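CBS domain-containing protein (Pyrococcus horikoshii, PDB 2YZI) is of uncharacterised function but carries a pair of CBS domains, modules that in related proteins commonly bind adenosine-containing ligands and regulate partner activity. Local coordinates at residues 80-85 against 105-110. Sequence-based numbering, arbitrary orientation.
Sequences RNLITA and HILIEE
The backbone N of E109 reaches the carbonyl O of A85 at 2.8 Å, a nearly straight bond of 164° at the hydrogen, and on the other side of the same residue A85 N gives its hydrogen to L107 O at 3.1 Å. A85 is thus bonded through both its N and its O, to residues two apart on strand 105-110. These bonds pair the short strand that begins at T84 with strand 105-110 in parallel, the two strands of a beta-alpha-beta unit whose crossover is helix 91-101, within the second CBS domain. The ladder is brief: L107 N to I83 O, at 3.4 Å, is weak, and before I83 the chain of 80-85 leaves strand 105-110. L107 O also receives the CA-H of T84, and A85 O that of I108.

Beyond the ladder, a water bridges T84 OG1 and E109 OE1, 2.9 Å from each, donating to the carboxylate. T84 has its hydroxyl between backbone N and carbonyl carbon (chi1 65°), which leaves CG2 lying against L107 CB. The same carboxylate also has direct partners: OE2 accepts from G112 N and OE1 from N86 ND2, which links E109 both to the turn after its strand and to strand 84-86.

The two sheet faces pack differently. With A85 lie I106 and I108: I106 runs its CG1-CD1 branch along the partner strand, CG1 anti to the backbone N (chi1 -171°) and close to I83 O, CD1 3.8 Å from A85 CB, and V94 of helix 91-101 touches both A85 and I106. On the face of T84 and L107, L82 slants across L107, and both leucines touch F53 of strand 50-55 in the first CBS domain. There a single methyl, L107 CD1, meets both methyls of L82, 3.6 Å from CD2 and 3.7 Å from CD1.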
ATOM      1  N   ARG B  80      10.450  -2.946  16.301  1.00 23.40           N
ATOM      2  CA  ARG B  80      10.644  -2.096  17.463  1.00 22.18           C
ATOM      3  C   ARG B  80      11.545  -0.860  17.342  1.00 23.36           C
ATOM      4  O   ARG B  80      12.228  -0.472  18.290  1.00 23.02           O
ATOM      5  CB  ARG B  80      11.075  -2.963  18.648  1.00 20.37           C
ATOM      6  CG  ARG B  80      10.025  -3.997  19.057  1.00 18.17           C
ATOM      7  CD  ARG B  80      10.475  -4.787  20.298  1.00 17.92           C
ATOM      8  NE  ARG B  80       9.419  -5.640  20.832  1.00 17.22           N
ATOM      9  CZ  ARG B  80       8.993  -6.758  20.257  1.00 17.49           C
ATOM     10  NH1 ARG B  80       9.536  -7.167  19.120  1.00 14.72           N
ATOM     11  NH2 ARG B  80       8.031  -7.470  20.825  1.00 15.66           N
ATOM     12  N   ASN B  81      11.548  -0.250  16.166  1.00 23.05           N
ATOM     13  CA  ASN B  81      12.276   0.992  15.940  1.00 24.45           C
ATOM     14  C   ASN B  81      11.502   1.643  14.814  1.00 24.73           C
ATOM     15  O   ASN B  81      10.945   0.949  13.968  1.00 25.71           O
ATOM     16  CB  ASN B  81      13.741   0.766  15.553  1.00 25.33           C
ATOM     17  CG  ASN B  81      13.900  -0.147  14.375  1.00 27.38           C
ATOM     18  OD1 ASN B  81      13.855  -1.365  14.516  1.00 29.13           O
ATOM     19  ND2 ASN B  81      14.080   0.433  13.197  1.00 27.91           N
ATOM     20  N   LEU B  82      11.444   2.969  14.806  1.00 24.36           N
ATOM     21  CA  LEU B  82      10.686   3.672  13.788  1.00 22.40           C
ATOM     22  C   LEU B  82      11.529   4.431  12.779  1.00 22.15           C
ATOM     23  O   LEU B  82      12.615   4.908  13.088  1.00 21.99           O
ATOM     24  CB  LEU B  82       9.735   4.653  14.464  1.00 24.27           C
ATOM     25  CG  LEU B  82       8.973   4.091  15.661  1.00 24.71           C
ATOM     26  CD1 LEU B  82       8.312   5.228  16.438  1.00 22.79           C
ATOM     27  CD2 LEU B  82       7.948   3.075  15.183  1.00 22.80           C
ATOM     28  N   ILE B  83      11.012   4.534  11.561  1.00 21.86           N
ATOM     29  CA  ILE B  83      11.674   5.284  10.504  1.00 21.64           C
ATOM     30  C   ILE B  83      10.793   6.509  10.385  1.00 22.43           C
ATOM     31  O   ILE B  83       9.601   6.407  10.070  1.00 22.99           O
ATOM     32  CB  ILE B  83      11.700   4.517   9.175  1.00 21.80           C
ATOM     33  CG1 ILE B  83      12.598   3.290   9.320  1.00 22.75           C
ATOM     34  CG2 ILE B  83      12.205   5.420   8.058  1.00 17.97           C
ATOM     35  CD1 ILE B  83      14.040   3.626   9.748  1.00 27.82           C
ATOM     36  N   THR B  84      11.389   7.665  10.643  1.00 22.00           N
ATOM     37  CA  THR B  84      10.648   8.908  10.640  1.00 21.05           C
ATOM     38  C   THR B  84      11.222   9.998   9.771  1.00 21.57           C
ATOM     39  O   THR B  84      12.276   9.857   9.158  1.00 22.36           O
ATOM     40  CB  THR B  84      10.568   9.469  12.060  1.00 22.67           C
ATOM     41  OG1 THR B  84      11.888   9.814  12.490  1.00 22.64           O
ATOM     42  CG2 THR B  84       9.987   8.440  13.019  1.00 19.87           C
ATOM     43  N   ALA B  85      10.496  11.101   9.750  1.00 20.71           N
ATOM     44  CA  ALA B  85      10.866  12.280   9.007  1.00 20.42           C
ATOM     45  C   ALA B  85      10.364  13.423   9.866  1.00 21.52           C
ATOM     46  O   ALA B  85       9.340  13.303  10.527  1.00 22.36           O
ATOM     47  CB  ALA B  85      10.173  12.290   7.654  1.00 20.56           C
ATOM     48  N   HIS B 105       4.736   3.860   4.323  1.00 22.08           N
ATOM     49  CA  HIS B 105       4.266   4.730   5.395  1.00 21.75           C
ATOM     50  C   HIS B 105       5.478   5.213   6.176  1.00 21.22           C
ATOM     51  O   HIS B 105       6.398   4.443   6.428  1.00 21.66           O
ATOM     52  CB  HIS B 105       3.339   3.968   6.358  1.00 21.64           C
ATOM     53  CG  HIS B 105       2.668   2.775   5.749  1.00 24.05           C
ATOM     54  ND1 HIS B 105       3.366   1.671   5.307  1.00 24.72           N
ATOM     55  CD2 HIS B 105       1.362   2.513   5.507  1.00 24.04           C
ATOM     56  CE1 HIS B 105       2.520   0.783   4.819  1.00 24.53           C
ATOM     57  NE2 HIS B 105       1.297   1.269   4.928  1.00 24.93           N
ATOM     58  N   ILE B 106       5.481   6.484   6.557  1.00 19.36           N
ATOM     59  CA  ILE B 106       6.587   7.032   7.336  1.00 18.51           C
ATOM     60  C   ILE B 106       6.044   7.941   8.438  1.00 18.97           C
ATOM     61  O   ILE B 106       5.291   8.877   8.174  1.00 19.10           O
ATOM     62  CB  ILE B 106       7.586   7.811   6.434  1.00 18.64           C
ATOM     63  CG1 ILE B 106       8.830   8.176   7.241  1.00 18.51           C
ATOM     64  CG2 ILE B 106       6.922   9.052   5.847  1.00 18.00           C
ATOM     65  CD1 ILE B 106       9.993   8.690   6.409  1.00 18.09           C
ATOM     66  N   LEU B 107       6.413   7.642   9.682  1.00 18.17           N
ATOM     67  CA  LEU B 107       5.950   8.430  10.823  1.00 17.48           C
ATOM     68  C   LEU B 107       6.573   9.823  10.819  1.00 19.10           C
ATOM     69  O   LEU B 107       7.739   9.989  10.465  1.00 18.54           O
ATOM     70  CB  LEU B 107       6.272   7.707  12.139  1.00 14.19           C
ATOM     71  CG  LEU B 107       5.462   6.430  12.403  1.00 14.55           C
ATOM     72  CD1 LEU B 107       5.966   5.701  13.628  1.00 14.00           C
ATOM     73  CD2 LEU B 107       4.009   6.806  12.583  1.00 14.41           C
ATOM     74  N   ILE B 108       5.786  10.827  11.192  1.00 19.24           N
ATOM     75  CA  ILE B 108       6.285  12.189  11.228  1.00 19.34           C
ATOM     76  C   ILE B 108       6.610  12.579  12.661  1.00 21.87           C
ATOM     77  O   ILE B 108       5.853  12.315  13.597  1.00 20.83           O
ATOM     78  CB  ILE B 108       5.275  13.183  10.629  1.00 18.46           C
ATOM     79  CG1 ILE B 108       4.848  12.720   9.220  1.00 18.91           C
ATOM     80  CG2 ILE B 108       5.900  14.570  10.555  1.00 17.18           C
ATOM     81  CD1 ILE B 108       5.995  12.550   8.226  1.00 14.93           C
ATOM     82  N   GLU B 109       7.763  13.215  12.820  1.00 24.79           N
ATOM     83  CA  GLU B 109       8.246  13.620  14.124  1.00 26.43           C
ATOM     84  C   GLU B 109       8.446  15.117  14.254  1.00 27.28           C
ATOM     85  O   GLU B 109       8.760  15.806  13.286  1.00 27.19           O
ATOM     86  CB  GLU B 109       9.561  12.880  14.405  1.00 27.18           C
ATOM     87  CG  GLU B 109      10.415  13.431  15.531  1.00 30.99           C
ATOM     88  CD  GLU B 109      11.351  14.532  15.071  1.00 32.51           C
ATOM     89  OE1 GLU B 109      11.781  14.493  13.894  1.00 34.66           O
ATOM     90  OE2 GLU B 109      11.666  15.424  15.891  1.00 33.78           O
ATOM     91  N   GLU B 110       8.231  15.608  15.467  1.00 27.57           N
ATOM     92  CA  GLU B 110       8.429  17.007  15.804  1.00 28.50           C
ATOM     93  C   GLU B 110       8.914  17.056  17.256  1.00 27.44           C
ATOM     94  O   GLU B 110       8.230  16.601  18.164  1.00 25.72           O
ATOM     95  CB  GLU B 110       7.135  17.813  15.652  1.00 28.51           C
ATOM     96  CG  GLU B 110       7.307  19.270  16.065  1.00 29.97           C
ATOM     97  CD  GLU B 110       6.053  20.098  15.880  1.00 33.27           C
ATOM     98  OE1 GLU B 110       4.964  19.637  16.278  1.00 35.25           O
ATOM     99  OE2 GLU B 110       6.160  21.224  15.348  1.00 33.09           O
TER
HETATM  100  O   HOH W   1      12.744  12.561  11.973  1.00 20.57           O